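Local coordinates for cellulosomal-scaffolding protein A (Clostridium thermocellum, PDB 4B9F) that probably anchors the cellulosome to crystalline cellulose through this family 3a carbohydrate-binding module of its scaffolding subunit, at residues Asn8-Gln21 with Gln110-Ser124. Numbering follows the deposited sequence.
With CA (calcium ion), chain C.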
# COMPACT_ATOMS: atom_id res chain seq x y z
N ASN A 8 5.17 1.87 7.95
CA ASN A 8 4.20 1.14 8.77
C ASN A 8 3.92 1.94 10.02
O ASN A 8 4.85 2.32 10.74
CB ASN A 8 4.76 -0.23 9.17
CG ASN A 8 4.81 -1.18 8.01
OD1 ASN A 8 5.77 -1.17 7.23
ND2 ASN A 8 3.78 -2.00 7.86
N SER A 9 2.65 2.21 10.30
CA SER A 9 2.36 3.07 11.45
C SER A 9 2.55 2.36 12.79
O SER A 9 2.88 3.01 13.79
CB SER A 9 0.95 3.65 11.33
OG SER A 9 -0.01 2.61 11.30
N ASN A 10 2.34 1.05 12.81
CA ASN A 10 2.52 0.29 14.05
C ASN A 10 3.70 -0.66 13.94
O ASN A 10 3.67 -1.61 13.16
CB ASN A 10 1.25 -0.47 14.43
CG ASN A 10 0.86 -1.49 13.40
OD1 ASN A 10 0.92 -1.23 12.20
ND2 ASN A 10 0.46 -2.68 13.87
N PRO A 11 4.76 -0.39 14.71
CA PRO A 11 6.01 -1.14 14.52
C PRO A 11 6.19 -2.38 15.38
O PRO A 11 7.24 -3.01 15.25
CB PRO A 11 7.07 -0.10 14.89
CG PRO A 11 6.42 0.74 15.92
CD PRO A 11 4.96 0.82 15.52
N SER A 12 5.23 -2.74 16.23
CA SER A 12 5.38 -3.91 17.09
C SER A 12 5.66 -5.17 16.28
O SER A 12 4.99 -5.44 15.27
CB SER A 12 4.14 -4.13 17.94
OG SER A 12 3.95 -3.03 18.80
N ASP A 13 6.62 -5.96 16.72
CA ASP A 13 6.97 -7.17 15.99
C ASP A 13 5.80 -8.14 15.90
O ASP A 13 5.48 -8.66 14.83
CB ASP A 13 8.18 -7.86 16.61
CG ASP A 13 8.67 -9.02 15.78
OD1 ASP A 13 8.67 -8.90 14.54
OD2 ASP A 13 9.06 -10.05 16.37
N THR A 14 5.14 -8.38 17.03
CA THR A 14 3.96 -9.23 17.06
C THR A 14 2.72 -8.34 17.07
O THR A 14 2.58 -7.46 17.91
CB THR A 14 3.96 -10.13 18.30
OG1 THR A 14 5.16 -10.91 18.31
CG2 THR A 14 2.76 -11.05 18.30
N THR A 15 1.83 -8.57 16.11
CA THR A 15 0.65 -7.72 15.99
C THR A 15 -0.46 -8.48 15.28
O THR A 15 -0.17 -9.34 14.45
CB THR A 15 0.98 -6.43 15.20
OG1 THR A 15 -0.17 -5.58 15.14
CG2 THR A 15 1.44 -6.75 13.77
N ASN A 16 -1.71 -8.17 15.59
CA ASN A 16 -2.82 -8.77 14.84
C ASN A 16 -3.33 -7.89 13.69
O ASN A 16 -4.29 -8.23 13.02
CB ASN A 16 -3.96 -9.23 15.76
CG ASN A 16 -4.68 -8.08 16.46
OD1 ASN A 16 -4.59 -6.92 16.06
ND2 ASN A 16 -5.42 -8.42 17.50
N SER A 17 -2.68 -6.75 13.48
CA SER A 17 -3.02 -5.90 12.36
C SER A 17 -1.76 -5.32 11.77
O SER A 17 -0.83 -4.96 12.48
CB SER A 17 -3.95 -4.77 12.81
OG SER A 17 -5.09 -5.30 13.47
N ILE A 18 -1.75 -5.25 10.45
CA ILE A 18 -0.66 -4.61 9.71
C ILE A 18 -1.23 -3.35 9.05
O ILE A 18 -2.33 -3.36 8.52
CB ILE A 18 -0.04 -5.59 8.69
CG1 ILE A 18 0.67 -6.71 9.47
CG2 ILE A 18 0.98 -4.88 7.79
CD1 ILE A 18 1.17 -7.87 8.63
N ASN A 19 -0.47 -2.26 9.12
CA ASN A 19 -0.98 -0.94 8.75
C ASN A 19 -0.06 -0.22 7.79
O ASN A 19 0.67 0.70 8.18
CB ASN A 19 -1.20 -0.09 10.00
CG ASN A 19 -2.24 -0.68 10.93
OD1 ASN A 19 -1.97 -1.64 11.66
ND2 ASN A 19 -3.44 -0.13 10.89
N PRO A 20 -0.07 -0.63 6.52
CA PRO A 20 0.78 0.01 5.52
C PRO A 20 0.26 1.41 5.19
O PRO A 20 -0.92 1.57 4.88
CB PRO A 20 0.67 -0.93 4.31
CG PRO A 20 -0.62 -1.64 4.50
CD PRO A 20 -0.90 -1.71 5.97
N GLN A 21 1.14 2.41 5.25
CA GLN A 21 0.79 3.78 4.87
C GLN A 21 1.53 4.14 3.59
O GLN A 21 2.76 4.10 3.56
CB GLN A 21 1.20 4.77 5.97
CG GLN A 21 0.90 4.31 7.39
CD GLN A 21 -0.56 4.38 7.74
OE1 GLN A 21 -1.18 5.45 7.68
NE2 GLN A 21 -1.12 3.24 8.14
N GLN A 110 -4.08 5.12 4.04
CA GLN A 110 -3.80 4.56 5.36
C GLN A 110 -4.50 3.21 5.42
O GLN A 110 -5.69 3.12 5.69
CB GLN A 110 -4.24 5.55 6.44
CG GLN A 110 -3.52 6.88 6.21
CD GLN A 110 -3.85 8.00 7.17
OE1 GLN A 110 -3.60 9.15 6.85
NE2 GLN A 110 -4.38 7.67 8.35
N GLY A 111 -3.74 2.16 5.09
CA GLY A 111 -4.30 0.83 4.94
C GLY A 111 -4.23 0.02 6.21
O GLY A 111 -3.45 0.32 7.11
N ARG A 112 -5.04 -1.04 6.28
CA ARG A 112 -5.06 -1.89 7.45
C ARG A 112 -5.54 -3.27 7.04
O ARG A 112 -6.49 -3.40 6.26
CB ARG A 112 -6.00 -1.31 8.50
CG ARG A 112 -6.04 -2.09 9.80
CD ARG A 112 -6.69 -1.25 10.90
NE ARG A 112 -8.02 -0.82 10.51
CZ ARG A 112 -9.12 -1.57 10.65
NH1 ARG A 112 -9.03 -2.78 11.19
NH2 ARG A 112 -10.30 -1.11 10.24
N PHE A 113 -4.89 -4.30 7.56
CA PHE A 113 -5.40 -5.65 7.31
C PHE A 113 -5.18 -6.59 8.48
O PHE A 113 -4.30 -6.36 9.32
CB PHE A 113 -4.93 -6.23 5.96
CG PHE A 113 -3.45 -6.50 5.87
CD1 PHE A 113 -2.93 -7.73 6.25
CD2 PHE A 113 -2.59 -5.57 5.30
CE1 PHE A 113 -1.58 -8.02 6.09
CE2 PHE A 113 -1.23 -5.85 5.15
CZ PHE A 113 -0.73 -7.07 5.55
N ALA A 114 -6.00 -7.63 8.54
CA ALA A 114 -5.94 -8.59 9.62
C ALA A 114 -6.42 -9.94 9.14
O ALA A 114 -7.13 -10.04 8.12
CB ALA A 114 -6.83 -8.13 10.76
N LYS A 115 -6.06 -10.97 9.88
CA LYS A 115 -6.62 -12.30 9.66
C LYS A 115 -8.03 -12.33 10.22
O LYS A 115 -8.34 -11.63 11.19
CB LYS A 115 -5.76 -13.35 10.34
CG LYS A 115 -4.38 -13.47 9.71
CD LYS A 115 -3.48 -14.34 10.55
CE LYS A 115 -2.16 -14.54 9.86
NZ LYS A 115 -1.22 -15.39 10.63
N ASN A 116 -8.90 -13.12 9.61
CA ASN A 116 -10.30 -13.08 10.02
C ASN A 116 -10.52 -13.61 11.44
O ASN A 116 -11.55 -13.32 12.06
CB ASN A 116 -11.19 -13.77 8.98
CG ASN A 116 -11.26 -12.98 7.66
OD1 ASN A 116 -10.62 -11.93 7.51
ND2 ASN A 116 -12.02 -13.49 6.69
N ASP A 117 -9.55 -14.36 11.96
CA ASP A 117 -9.62 -14.85 13.33
C ASP A 117 -8.80 -13.98 14.29
O ASP A 117 -8.67 -14.30 15.48
CB ASP A 117 -9.20 -16.33 13.42
CG ASP A 117 -7.72 -16.54 13.17
OD1 ASP A 117 -7.04 -15.62 12.68
OD2 ASP A 117 -7.23 -17.66 13.46
N TRP A 118 -8.25 -12.89 13.77
CA TRP A 118 -7.50 -11.92 14.58
C TRP A 118 -6.26 -12.50 15.24
O TRP A 118 -5.77 -11.98 16.26
CB TRP A 118 -8.44 -11.18 15.56
CG TRP A 118 -9.38 -10.31 14.79
CD1 TRP A 118 -10.62 -10.66 14.33
CD2 TRP A 118 -9.12 -9.00 14.29
NE1 TRP A 118 -11.16 -9.62 13.60
CE2 TRP A 118 -10.25 -8.60 13.55
CE3 TRP A 118 -8.04 -8.11 14.39
CZ2 TRP A 118 -10.34 -7.35 12.94
CZ3 TRP A 118 -8.12 -6.88 13.78
CH2 TRP A 118 -9.27 -6.51 13.06
N SER A 119 -5.71 -13.56 14.64
CA SER A 119 -4.47 -14.16 15.12
C SER A 119 -3.25 -13.34 14.70
O SER A 119 -3.34 -12.41 13.90
CB SER A 119 -4.34 -15.62 14.67
OG SER A 119 -4.34 -15.75 13.27
N ASN A 120 -2.10 -13.67 15.27
CA ASN A 120 -0.94 -12.79 15.15
C ASN A 120 -0.12 -12.93 13.88
O ASN A 120 -0.04 -14.01 13.28
CB ASN A 120 -0.03 -12.94 16.36
CG ASN A 120 -0.62 -12.32 17.61
OD1 ASN A 120 -1.44 -11.41 17.53
ND2 ASN A 120 -0.20 -12.81 18.77
N TYR A 121 0.48 -11.81 13.49
CA TYR A 121 1.55 -11.75 12.52
C TYR A 121 2.86 -11.42 13.23
O TYR A 121 2.86 -10.85 14.34
CB TYR A 121 1.33 -10.58 11.56
CG TYR A 121 0.14 -10.63 10.65
CD1 TYR A 121 0.15 -11.39 9.48
CD2 TYR A 121 -0.98 -9.84 10.91
CE1 TYR A 121 -0.94 -11.39 8.61
CE2 TYR A 121 -2.07 -9.84 10.07
CZ TYR A 121 -2.05 -10.61 8.91
OH TYR A 121 -3.13 -10.58 8.06
N THR A 122 3.96 -11.71 12.55
CA THR A 122 5.30 -11.30 12.95
C THR A 122 5.81 -10.37 11.86
O THR A 122 5.84 -10.77 10.69
CB THR A 122 6.22 -12.52 13.04
OG1 THR A 122 5.78 -13.36 14.11
CG2 THR A 122 7.67 -12.10 13.25
N GLN A 123 6.21 -9.15 12.21
CA GLN A 123 6.60 -8.20 11.18
C GLN A 123 8.08 -8.24 10.80
O GLN A 123 8.46 -7.72 9.75
CB GLN A 123 6.18 -6.78 11.56
CG GLN A 123 4.69 -6.66 11.85
CD GLN A 123 4.20 -5.24 11.71
OE1 GLN A 123 3.82 -4.81 10.61
NE2 GLN A 123 4.19 -4.50 12.80
N SER A 124 8.89 -8.88 11.62
CA SER A 124 10.34 -8.89 11.42
C SER A 124 10.75 -9.71 10.20
O SER A 124 11.89 -9.61 9.75
CB SER A 124 11.06 -9.43 12.65
OG SER A 124 10.77 -10.80 12.84
CA CA C . 5.38 -12.17 8.81
O HOH W 1 2.23 -2.56 10.31
O HOH W 2 10.78 -11.49 15.27
O HOH W 3 6.56 -12.21 16.48
O HOH W 4 -5.06 -10.79 12.50
O HOH W 5 -7.15 -3.77 13.07
O HOH W 6 -3.81 2.40 8.99
O HOH W 7 3.49 -10.56 8.95
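Ile-18 sits between Phe-113 and Tyr-121 inside the beta-sandwich of this family 3a module, just ahead of strand 20-26, which pairs antiparallel with strand 106-115. Its CB lies over one face of the Phe-113 ring, 3.8 Å from the centroid, and the two side chains run side by side. Its CD1 lies over a face of the Tyr-121 ring in a CH-pi contact, 3.7 Å from that centroid, and here the side chains cross at about a right angle. CG1 stands anti to the carbonyl carbon (chi1 -67°) and chi2 is extended, which places CD1 over the Tyr-121 ring. The CD of Lys-115 lies over the opposite face of Tyr-121, and Tyr-121 OH is hydrogen-bonded with Gln-51 OE1. Tyr-41 of strand 37-43 also touches Ile-18.

Ile-18 and Phe-113 exchange two backbone hydrogen bonds. Thr-15 and Tyr-121 do the same in the small sheet of strands 14-15 and 121-122. Next along, Thr-122 O binds the calcium ion at 2.4 Å, with Thr-44, Asp-46, Asn-125 and Asp-126 completing the protein ligands.

At the edge of the Trp-118 ring, Asn-16 turns its amide 76° to the indole. Gln-123 reaches into the loop at Asn-10 to Ser-12. Both acceptors lie in its amide plane: NE2 donates to Asn-10 O at 3.0 Å and, nearly straight at 174°, to Ser-12 O at 2.8 Å.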